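Local coordinates for protein dimethyl-sulfide monooxygenase (Hyphomicrobium sulfonivorans, PDB 6AK1) that is the large subunit of an FMN- and NADH-dependent monooxygenase that oxidises dimethyl sulfide to methanethiol and formaldehyde, the first step of its breakdown, at residues 247-252 / 341-346; 327-332 / 336-341. All blocks are in the same frame, centred on the assembly; numbering follows the deposited sequence.

Both contacts use helix 335-344, which belongs to the long excursion between strands 276-284 and 370-372, and they share Leu341. Contact 1 ties the last turn of that helix to the loop following strand 243-246; contact 2, nested within the chain loop closed by contact 1, folds the preceding segment 327-332 against an earlier part of the same helix. Their centres are 12 Å apart, both well away from the middle of the chain. The first is small and partly buried, a hydroxyl pair beside two methyls. The second is larger and mostly buried, with leucine and methionine packing joined by an arginine-to-carbonyl bond. Leu329 and Glu342 touch between them.

Contact 1 (247-252 / 341-346); sequences LTTSVE and LESLTH
Thr249 meets the end of helix 335-344 with both branches of its side chain, the hydroxyl going to Ser343 and the methyl to Leu344. Thr249 OG1 lies 2.9 Å from Ser343 OG, close enough for a hydrogen bond, but the threonine proton has another acceptor nearby, leaving the pairing uncertain. The Thr249 rotamer, with chi1 at 55°, tucks OG1 between the backbone N and the carbonyl carbon and thereby turns CG2 to the other partner. Ser343 adopts the same kind of first torsion, and its OG hydrogen-bonds Thr340 O, one turn back along its own helix, with Thr339 O a weak second partner. The serine hydroxyl is thus held chiefly by its own helix, which should limit its turning, with Thr249 OG1 alongside.

On the apolar side, Thr249 CG2 rests 3.6 Å from Leu344 CD2, and the two side chains cross at roughly a right angle. Leu344 does not start out pointing at the loop; its end swings round so that CD2, with CG behind it, reaches the methyl. The backbones come nearest at these same residues, with 6.1 Å between Thr249 CA and Leu344 CA.

Just beyond the contact, Thr345 OG1 donates to Leu341 O at 2.7 Å, tilted out of the carbonyl plane, as the chain leaves the helix. Ser250, the N-cap of helix 251-267, uses OG to bind Gln253 N, while Gln253 OE1 takes Thr249 N. The contact therefore links the turn between strand 243-246 of the TIM barrel and helix 251-267 to inserted helix 335-344, while Thr248 and Val251 pack against helix 375-388.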
loop_
_atom_site.group_PDB
_atom_site.type_symbol
_atom_site.label_atom_id
_atom_site.label_comp_id
_atom_site.label_asym_id
_atom_site.label_seq_id
_atom_site.Cartn_x
_atom_site.Cartn_y
_atom_site.Cartn_z
ATOM N N LEU A 247 -4.894 -9.891 -2.533
ATOM C CA LEU A 247 -6.072 -10.335 -1.802
ATOM C C LEU A 247 -6.284 -11.807 -2.138
ATOM O O LEU A 247 -6.617 -12.141 -3.278
ATOM C CB LEU A 247 -7.283 -9.490 -2.184
ATOM C CG LEU A 247 -8.593 -9.838 -1.498
ATOM C CD1 LEU A 247 -8.398 -9.784 0.005
ATOM C CD2 LEU A 247 -9.688 -8.870 -1.948
ATOM N N THR A 248 -6.056 -12.695 -1.169
ATOM C CA THR A 248 -6.277 -14.121 -1.386
ATOM C C THR A 248 -7.036 -14.724 -0.212
ATOM O O THR A 248 -6.786 -14.378 0.948
ATOM C CB THR A 248 -4.954 -14.875 -1.612
ATOM O OG1 THR A 248 -5.212 -16.288 -1.643
ATOM C CG2 THR A 248 -3.938 -14.552 -0.525
ATOM N N THR A 249 -7.967 -15.637 -0.521
ATOM C CA THR A 249 -8.912 -16.136 0.466
ATOM C C THR A 249 -8.614 -17.548 0.930
ATOM O O THR A 249 -9.292 -18.035 1.837
ATOM C CB THR A 249 -10.352 -16.057 -0.075
ATOM O OG1 THR A 249 -10.460 -16.751 -1.326
ATOM C CG2 THR A 249 -10.760 -14.608 -0.279
ATOM N N SER A 250 -7.630 -18.222 0.342
ATOM C CA SER A 250 -7.256 -19.537 0.846
ATOM C C SER A 250 -5.797 -19.795 0.506
ATOM O O SER A 250 -5.246 -19.210 -0.431
ATOM C CB SER A 250 -8.150 -20.645 0.269
ATOM O OG SER A 250 -7.845 -20.886 -1.095
ATOM N N VAL A 251 -5.179 -20.687 1.288
ATOM C CA VAL A 251 -3.796 -21.083 1.029
ATOM C C VAL A 251 -3.676 -21.685 -0.361
ATOM O O VAL A 251 -2.706 -21.427 -1.091
ATOM C CB VAL A 251 -3.304 -22.063 2.114
ATOM C CG1 VAL A 251 -1.918 -22.605 1.762
ATOM C CG2 VAL A 251 -3.283 -21.381 3.479
ATOM N N GLU A 252 -4.670 -22.494 -0.751
ATOM C CA GLU A 252 -4.657 -23.138 -2.062
ATOM C C GLU A 252 -4.635 -22.102 -3.177
ATOM O O GLU A 252 -3.778 -22.148 -4.067
ATOM C CB GLU A 252 -5.868 -24.066 -2.204
ATOM C CG GLU A 252 -5.750 -25.384 -1.433
ATOM C CD GLU A 252 -5.940 -25.229 0.073
ATOM O OE1 GLU A 252 -6.605 -24.253 0.506
ATOM O OE2 GLU A 252 -5.414 -26.086 0.828
ATOM N N LEU A 341 -17.225 -15.003 -0.779
ATOM C CA LEU A 341 -17.832 -15.149 0.541
ATOM C C LEU A 341 -17.804 -16.590 1.027
ATOM O O LEU A 341 -17.569 -16.841 2.214
ATOM C CB LEU A 341 -19.260 -14.624 0.524
ATOM C CG LEU A 341 -19.368 -13.123 0.215
ATOM C CD1 LEU A 341 -20.816 -12.719 0.149
ATOM C CD2 LEU A 341 -18.652 -12.310 1.277
ATOM N N GLU A 342 -18.027 -17.552 0.126
ATOM C CA GLU A 342 -18.011 -18.958 0.534
ATOM C C GLU A 342 -16.615 -19.401 0.960
ATOM O O GLU A 342 -16.466 -20.193 1.900
ATOM C CB GLU A 342 -18.521 -19.855 -0.597
ATOM C CG GLU A 342 -20.030 -19.869 -0.789
ATOM C CD GLU A 342 -20.444 -20.626 -2.050
ATOM O OE1 GLU A 342 -19.594 -20.780 -2.950
ATOM O OE2 GLU A 342 -21.601 -21.089 -2.136
ATOM N N SER A 343 -15.575 -18.911 0.278
ATOM C CA SER A 343 -14.216 -19.255 0.689
ATOM C C SER A 343 -13.838 -18.593 2.016
ATOM O O SER A 343 -13.013 -19.135 2.763
ATOM C CB SER A 343 -13.219 -18.875 -0.404
ATOM O OG SER A 343 -13.226 -17.474 -0.616
ATOM N N LEU A 344 -14.456 -17.454 2.342
ATOM C CA LEU A 344 -14.141 -16.717 3.561
ATOM C C LEU A 344 -14.874 -17.215 4.802
ATOM O O LEU A 344 -14.450 -16.889 5.915
ATOM C CB LEU A 344 -14.446 -15.224 3.372
ATOM C CG LEU A 344 -13.505 -14.438 2.455
ATOM C CD1 LEU A 344 -14.074 -13.060 2.149
ATOM C CD2 LEU A 344 -12.124 -14.330 3.082
ATOM N N THR A 345 -15.948 -17.987 4.663
ATOM C CA THR A 345 -16.725 -18.422 5.820
ATOM C C THR A 345 -16.648 -19.934 6.010
ATOM O O THR A 345 -16.439 -20.688 5.054
ATOM C CB THR A 345 -18.197 -17.998 5.700
ATOM O OG1 THR A 345 -18.620 -18.111 4.337
ATOM C CG2 THR A 345 -18.393 -16.559 6.178
ATOM N N HIS A 346 -16.809 -20.374 7.258
ATOM C CA HIS A 346 -16.823 -21.778 7.712
ATOM C C HIS A 346 -17.769 -21.916 8.896
ATOM O O HIS A 346 -18.605 -22.810 8.961
ATOM C CB HIS A 346 -15.452 -22.277 8.172
ATOM C CG HIS A 346 -14.295 -21.605 7.507
ATOM N ND1 HIS A 346 -13.887 -21.922 6.231
ATOM C CD2 HIS A 346 -13.456 -20.637 7.939
ATOM C CE1 HIS A 346 -12.850 -21.176 5.905
ATOM N NE2 HIS A 346 -12.575 -20.380 6.920
#

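Contact 2 (327-332 / 336-341); sequences EPLQAM and SLRTTL
This is a local, mostly buried packing contact in the insertion of the luciferase-like TIM barrel: a short 3-10 turn at 329-331, with Met332 after it, folds back on helix 335-344, which begins three residues later. Arg338 carries the polar half. Its CB lies 3.8 Å from Met332 CB, and the two side chains slide past each other in opposite directions. With CG anti to the backbone N (chi1 -176°), the arginine runs out along the turn until a bend at chi3 brings the guanidinium over to the chain. There NH1 donates to Met332 O at 3.0 Å, with an N-H...O angle of 149°. The carbonyl oxygen sits at the guanidinium edge, somewhat out of its plane, while Gln330 O lies 3.3 Å from Arg338 CD.

Beside the arginine, Leu329 CD1 packs 3.8 Å from Leu341 CB, the leucines crossing at a slant. The extended Met332 chain carries SD to 4.1 Å from Leu341 CD1, with Leu337 CG close by. Helix 355-362 closes over the same side chains, Val358 meeting Leu329 and Val355 meeting Met332.

NH1 also forms a salt bridge with Asp335, so one nitrogen serves both a carboxylate and a backbone oxygen. A leucine in place of Arg338 would probably leave Met332 O without this donor and Asp335 without this counter-charge. The chemistry is split accordingly: leucine and methionine fill the inner side, while the aliphatic stem of the arginine bridges to a charged end whose carboxylate partner probably offsets the cost of partial burial.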
loop_
_atom_site.group_PDB
_atom_site.type_symbol
_atom_site.label_atom_id
_atom_site.label_comp_id
_atom_site.label_asym_id
_atom_site.label_seq_id
_atom_site.Cartn_x
_atom_site.Cartn_y
_atom_site.Cartn_z
ATOM N N GLU A 327 -32.041 -15.281 2.031
ATOM C CA GLU A 327 -31.611 -16.399 1.212
ATOM C C GLU A 327 -30.279 -16.938 1.735
ATOM O O GLU A 327 -29.467 -16.182 2.270
ATOM C CB GLU A 327 -31.474 -15.979 -0.248
ATOM C CG GLU A 327 -30.349 -15.010 -0.529
ATOM C CD GLU A 327 -30.060 -14.887 -2.011
ATOM O OE1 GLU A 327 -28.985 -14.338 -2.380
ATOM O OE2 GLU A 327 -30.915 -15.352 -2.803
ATOM N N PRO A 328 -30.041 -18.245 1.612
ATOM C CA PRO A 328 -28.734 -18.790 1.990
ATOM C C PRO A 328 -27.655 -18.305 1.044
ATOM O O PRO A 328 -27.917 -17.990 -0.121
ATOM C CB PRO A 328 -28.928 -20.307 1.872
ATOM C CG PRO A 328 -30.008 -20.456 0.864
ATOM C CD PRO A 328 -30.945 -19.298 1.116
ATOM N N LEU A 329 -26.425 -18.254 1.569
ATOM C CA LEU A 329 -25.270 -17.835 0.775
ATOM C C LEU A 329 -25.144 -18.639 -0.516
ATOM O O LEU A 329 -24.875 -18.074 -1.583
ATOM C CB LEU A 329 -23.988 -17.963 1.607
ATOM C CG LEU A 329 -22.668 -17.625 0.906
ATOM C CD1 LEU A 329 -22.695 -16.220 0.288
ATOM C CD2 LEU A 329 -21.485 -17.788 1.846
ATOM N N GLN A 330 -25.338 -19.961 -0.440
ATOM C CA GLN A 330 -25.154 -20.815 -1.611
ATOM C C GLN A 330 -26.082 -20.441 -2.768
ATOM O O GLN A 330 -25.771 -20.756 -3.922
ATOM C CB GLN A 330 -25.350 -22.289 -1.228
ATOM C CG GLN A 330 -26.618 -22.578 -0.435
ATOM C CD GLN A 330 -26.828 -24.069 -0.136
ATOM O OE1 GLN A 330 -26.346 -24.945 -0.861
ATOM N NE2 GLN A 330 -27.548 -24.355 0.947
ATOM N N ALA A 331 -27.192 -19.753 -2.494
ATOM C CA ALA A 331 -28.145 -19.339 -3.520
ATOM C C ALA A 331 -27.889 -17.934 -4.068
ATOM O O ALA A 331 -28.683 -17.450 -4.880
ATOM C CB ALA A 331 -29.571 -19.417 -2.967
ATOM N N MET A 332 -26.815 -17.265 -3.650
ATOM C CA MET A 332 -26.537 -15.921 -4.139
ATOM C C MET A 332 -26.281 -15.941 -5.645
ATOM O O MET A 332 -25.622 -16.843 -6.174
ATOM C CB MET A 332 -25.339 -15.331 -3.389
ATOM C CG MET A 332 -24.844 -13.978 -3.894
ATOM S SD MET A 332 -23.670 -13.170 -2.762
ATOM C CE MET A 332 -24.778 -12.753 -1.401
ATOM N N SER A 336 -19.077 -14.207 -8.571
ATOM C CA SER A 336 -17.790 -13.779 -8.054
ATOM C C SER A 336 -17.853 -13.477 -6.564
ATOM O O SER A 336 -16.929 -13.820 -5.819
ATOM C CB SER A 336 -17.309 -12.558 -8.824
ATOM O OG SER A 336 -15.994 -12.220 -8.391
ATOM N N LEU A 337 -18.926 -12.832 -6.106
ATOM C CA LEU A 337 -18.997 -12.538 -4.681
ATOM C C LEU A 337 -19.390 -13.773 -3.880
ATOM O O LEU A 337 -18.773 -14.052 -2.843
ATOM C CB LEU A 337 -19.968 -11.391 -4.409
ATOM C CG LEU A 337 -19.966 -10.950 -2.934
ATOM C CD1 LEU A 337 -18.539 -10.730 -2.423
ATOM C CD2 LEU A 337 -20.787 -9.686 -2.741
ATOM N N ARG A 338 -20.412 -14.512 -4.349
ATOM C CA ARG A 338 -20.804 -15.767 -3.706
ATOM C C ARG A 338 -19.600 -16.674 -3.500
ATOM O O ARG A 338 -19.411 -17.233 -2.420
ATOM C CB ARG A 338 -21.880 -16.498 -4.527
ATOM C CG ARG A 338 -22.419 -17.782 -3.849
ATOM C CD ARG A 338 -23.338 -18.637 -4.758
ATOM N NE ARG A 338 -22.576 -19.331 -5.798
ATOM C CZ ARG A 338 -22.526 -18.964 -7.074
ATOM N NH1 ARG A 338 -23.213 -17.914 -7.498
ATOM N NH2 ARG A 338 -21.783 -19.651 -7.924
ATOM N N THR A 339 -18.758 -16.810 -4.523
ATOM C CA THR A 339 -17.629 -17.720 -4.399
ATOM C C THR A 339 -16.565 -17.176 -3.448
ATOM O O THR A 339 -15.897 -17.963 -2.764
ATOM C CB THR A 339 -17.048 -18.035 -5.786
ATOM O OG1 THR A 339 -16.217 -19.195 -5.706
ATOM C CG2 THR A 339 -16.216 -16.892 -6.331
ATOM N N THR A 340 -16.407 -15.846 -3.354
ATOM C CA THR A 340 -15.420 -15.335 -2.401
ATOM C C THR A 340 -15.964 -15.376 -0.976
ATOM O O THR A 340 -15.258 -15.781 -0.053
ATOM C CB THR A 340 -14.963 -13.915 -2.765
ATOM O OG1 THR A 340 -16.059 -13.159 -3.286
ATOM C CG2 THR A 340 -13.854 -13.966 -3.793
ATOM N N LEU A 341 -17.225 -15.003 -0.779
ATOM C CA LEU A 341 -17.832 -15.149 0.541
ATOM C C LEU A 341 -17.804 -16.590 1.027
ATOM O O LEU A 341 -17.569 -16.841 2.214
ATOM C CB LEU A 341 -19.260 -14.624 0.524
ATOM C CG LEU A 341 -19.368 -13.123 0.215
ATOM C CD1 LEU A 341 -20.816 -12.719 0.149
ATOM C CD2 LEU A 341 -18.652 -12.310 1.277
#